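Local coordinates for 3-hydroxyacyl-thioester dehydratase X (PDB 4OOB), which hydrates trans-enoyl-CoA thioesters and dehydrates (3R)-3-hydroxyacyl-CoA, accepting a broad range of chain lengths with a preference for C8 to C12, at residues P225-A233 and G238-M246. Sequence-based numbering, arbitrary orientation.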
loop_
_atom_site.group_PDB
_atom_site.type_symbol
_atom_site.label_atom_id
_atom_site.label_comp_id
_atom_site.label_asym_id
_atom_site.label_seq_id
_atom_site.Cartn_x
_atom_site.Cartn_y
_atom_site.Cartn_z
ATOM N N PRO A 225 -12.491 14.008 -3.679
ATOM C CA PRO A 225 -13.215 12.714 -3.625
ATOM C C PRO A 225 -13.069 11.924 -4.942
ATOM O O PRO A 225 -12.993 12.504 -6.012
ATOM C CB PRO A 225 -14.689 13.142 -3.458
ATOM C CG PRO A 225 -14.737 14.555 -4.019
ATOM C CD PRO A 225 -13.426 15.146 -3.581
ATOM N N ALA A 226 -13.021 10.612 -4.852
ATOM C CA ALA A 226 -12.824 9.768 -6.017
ATOM C C ALA A 226 -13.972 8.776 -6.118
ATOM O O ALA A 226 -14.364 8.119 -5.129
ATOM C CB ALA A 226 -11.520 9.014 -5.899
ATOM N N THR A 227 -14.459 8.636 -7.344
ATOM C CA THR A 227 -15.329 7.535 -7.668
ATOM C C THR A 227 -14.579 6.685 -8.662
ATOM O O THR A 227 -14.270 7.163 -9.741
ATOM C CB THR A 227 -16.621 8.049 -8.273
ATOM O OG1 THR A 227 -17.277 8.843 -7.281
ATOM C CG2 THR A 227 -17.491 6.941 -8.619
ATOM N N ALA A 228 -14.303 5.426 -8.337
ATOM C CA ALA A 228 -13.413 4.650 -9.180
ATOM C C ALA A 228 -13.924 3.217 -9.426
ATOM O O ALA A 228 -14.353 2.503 -8.493
ATOM C CB ALA A 228 -12.044 4.653 -8.584
ATOM N N GLY A 229 -13.871 2.817 -10.698
ATOM C CA GLY A 229 -14.449 1.541 -11.154
ATOM C C GLY A 229 -13.406 0.472 -10.958
ATOM O O GLY A 229 -12.242 0.672 -11.343
ATOM N N LEU A 230 -13.805 -0.640 -10.331
ATOM C CA LEU A 230 -12.894 -1.771 -10.116
ATOM C C LEU A 230 -13.268 -2.968 -11.018
ATOM O O LEU A 230 -14.385 -3.463 -10.991
ATOM C CB LEU A 230 -12.859 -2.213 -8.640
ATOM C CG LEU A 230 -12.059 -3.515 -8.392
ATOM C CD1 LEU A 230 -10.577 -3.274 -8.539
ATOM C CD2 LEU A 230 -12.363 -4.098 -7.024
ATOM N N TYR A 231 -12.288 -3.428 -11.780
ATOM C CA TYR A 231 -12.387 -4.604 -12.638
ATOM C C TYR A 231 -11.588 -5.782 -12.072
ATOM O O TYR A 231 -10.412 -5.657 -11.668
ATOM C CB TYR A 231 -11.862 -4.264 -14.015
ATOM C CG TYR A 231 -12.670 -3.147 -14.604
ATOM C CD1 TYR A 231 -13.756 -3.414 -15.424
ATOM C CD2 TYR A 231 -12.384 -1.834 -14.303
ATOM C CE1 TYR A 231 -14.514 -2.400 -15.936
ATOM C CE2 TYR A 231 -13.129 -0.804 -14.828
ATOM C CZ TYR A 231 -14.191 -1.109 -15.633
ATOM O OH TYR A 231 -14.920 -0.108 -16.156
ATOM N N VAL A 232 -12.247 -6.918 -12.062
ATOM C CA VAL A 232 -11.730 -8.151 -11.499
ATOM C C VAL A 232 -11.976 -9.319 -12.471
ATOM O O VAL A 232 -13.102 -9.598 -12.825
ATOM C CB VAL A 232 -12.432 -8.487 -10.181
ATOM C CG1 VAL A 232 -11.841 -9.748 -9.577
ATOM C CG2 VAL A 232 -12.285 -7.324 -9.206
ATOM N N ALA A 233 -10.898 -9.965 -12.900
ATOM C CA ALA A 233 -10.962 -11.162 -13.728
ATOM C C ALA A 233 -10.446 -12.247 -12.843
ATOM O O ALA A 233 -9.319 -12.147 -12.331
ATOM C CB ALA A 233 -10.091 -11.014 -14.970
ATOM N N GLY A 238 -5.594 -17.174 -10.116
ATOM C CA GLY A 238 -6.044 -16.224 -9.092
ATOM C C GLY A 238 -6.786 -15.024 -9.676
ATOM O O GLY A 238 -7.808 -15.188 -10.342
ATOM N N TRP A 239 -6.281 -13.815 -9.451
ATOM C CA TRP A 239 -7.053 -12.638 -9.788
ATOM C C TRP A 239 -6.204 -11.562 -10.408
ATOM O O TRP A 239 -5.080 -11.317 -9.972
ATOM C CB TRP A 239 -7.707 -12.076 -8.537
ATOM C CG TRP A 239 -8.796 -12.906 -7.949
ATOM C CD1 TRP A 239 -10.136 -12.754 -8.157
ATOM C CD2 TRP A 239 -8.659 -13.979 -7.000
ATOM N NE1 TRP A 239 -10.837 -13.681 -7.420
ATOM C CE2 TRP A 239 -9.956 -14.433 -6.691
ATOM C CE3 TRP A 239 -7.570 -14.611 -6.405
ATOM C CZ2 TRP A 239 -10.190 -15.488 -5.811
ATOM C CZ3 TRP A 239 -7.799 -15.662 -5.540
ATOM C CH2 TRP A 239 -9.098 -16.083 -5.241
ATOM N N ASP A 240 -6.753 -10.917 -11.426
ATOM C CA ASP A 240 -6.161 -9.716 -12.039
ATOM C C ASP A 240 -7.111 -8.569 -11.715
ATOM O O ASP A 240 -8.336 -8.680 -11.940
ATOM C CB ASP A 240 -6.051 -9.837 -13.558
ATOM C CG ASP A 240 -4.969 -10.830 -14.002
ATOM O OD1 ASP A 240 -4.174 -11.335 -13.167
ATOM O OD2 ASP A 240 -4.920 -11.076 -15.217
ATOM N N LEU A 241 -6.548 -7.503 -11.157
ATOM C CA LEU A 241 -7.320 -6.331 -10.693
ATOM C C LEU A 241 -6.848 -5.067 -11.404
ATOM O O LEU A 241 -5.648 -4.864 -11.605
ATOM C CB LEU A 241 -7.134 -6.124 -9.187
ATOM C CG LEU A 241 -7.836 -6.912 -8.077
ATOM C CD1 LEU A 241 -8.308 -8.271 -8.466
ATOM C CD2 LEU A 241 -6.942 -7.083 -6.855
ATOM N N THR A 242 -7.813 -4.238 -11.806
ATOM C CA THR A 242 -7.543 -2.894 -12.266
ATOM C C THR A 242 -8.571 -1.936 -11.718
ATOM O O THR A 242 -9.786 -2.158 -11.869
ATOM C CB THR A 242 -7.587 -2.748 -13.792
ATOM O OG1 THR A 242 -6.685 -3.656 -14.368
ATOM C CG2 THR A 242 -7.108 -1.420 -14.163
ATOM N N LEU A 243 -8.079 -0.890 -11.069
ATOM C CA LEU A 243 -8.919 0.187 -10.572
ATOM C C LEU A 243 -8.678 1.411 -11.433
ATOM O O LEU A 243 -7.556 1.848 -11.548
ATOM C CB LEU A 243 -8.528 0.518 -9.128
ATOM C CG LEU A 243 -9.317 1.609 -8.386
ATOM C CD1 LEU A 243 -10.708 1.115 -7.981
ATOM C CD2 LEU A 243 -8.569 2.159 -7.202
ATOM N N ARG A 244 -9.717 1.990 -12.013
ATOM C CA ARG A 244 -9.548 3.203 -12.875
ATOM C C ARG A 244 -10.585 4.306 -12.622
ATOM O O ARG A 244 -11.549 4.063 -11.934
ATOM C CB ARG A 244 -9.550 2.797 -14.338
ATOM C CG ARG A 244 -10.451 1.662 -14.663
ATOM C CD ARG A 244 -10.531 1.465 -16.170
ATOM N NE ARG A 244 -9.820 0.300 -16.721
ATOM C CZ ARG A 244 -8.592 0.318 -17.244
ATOM N NH1 ARG A 244 -7.868 1.435 -17.246
ATOM N NH2 ARG A 244 -8.083 -0.793 -17.766
ATOM N N ASN A 245 -10.403 5.494 -13.201
ATOM C CA ASN A 245 -11.299 6.665 -12.926
ATOM C C ASN A 245 -12.389 7.050 -13.925
ATOM O O ASN A 245 -13.032 8.105 -13.731
ATOM C CB ASN A 245 -10.445 7.923 -12.733
ATOM C CG ASN A 245 -9.543 8.184 -13.906
ATOM O OD1 ASN A 245 -9.143 7.260 -14.592
ATOM N ND2 ASN A 245 -9.208 9.431 -14.128
ATOM N N MET A 246 -12.603 6.281 -14.989
ATOM C CA MET A 246 -13.445 6.789 -16.109
ATOM C C MET A 246 -13.416 8.313 -16.153
ATOM O O MET A 246 -13.329 8.899 -17.224
ATOM C CB MET A 246 -14.911 6.341 -16.016
#
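Gly229, Tyr231 and Ala233 pair with Arg244, Thr242 and Asp240 through six backbone hydrogen bonds, two per pair, between strands running antiparallel at 167°. The Tyr231 N to Thr242 O bond is 2.8 Å long and nearly straight. The Gly229 N to Arg244 O bond is the most bent, with 141° at the hydrogen. On the side of the sheet that carries Tyr231 and Thr242, the aliphatic part of Arg244 crosses the phenol at about a right angle. Arg244 CG lies 3.6 Å from Tyr231 CE2. The Arg244 chain bends at chi3, and its guanidinium, turned 60° from the ring, meets Tyr231 CE2 at its edge and has Thr242 CG2 over one face. The Tyr231 hydroxyl hydrogen-bonds to Pro148 O. The two strands form a beta hairpin in the antiparallel sheet of the hotdog fold, between strands 152-156 and 251-259, the latter reached by a salt bridge from Asp240 to Arg258. The other face is apolar. Leu243 CD1 lies 3.8 Å from Ala228 CB and 4.0 Å from Leu230 CB. Val232 points CG1 anti to its own N, which brings this methyl 3.7 Å from Trp239 CD1, at the indole edge. The same methyl lies 4.0 Å from Leu241 CD1.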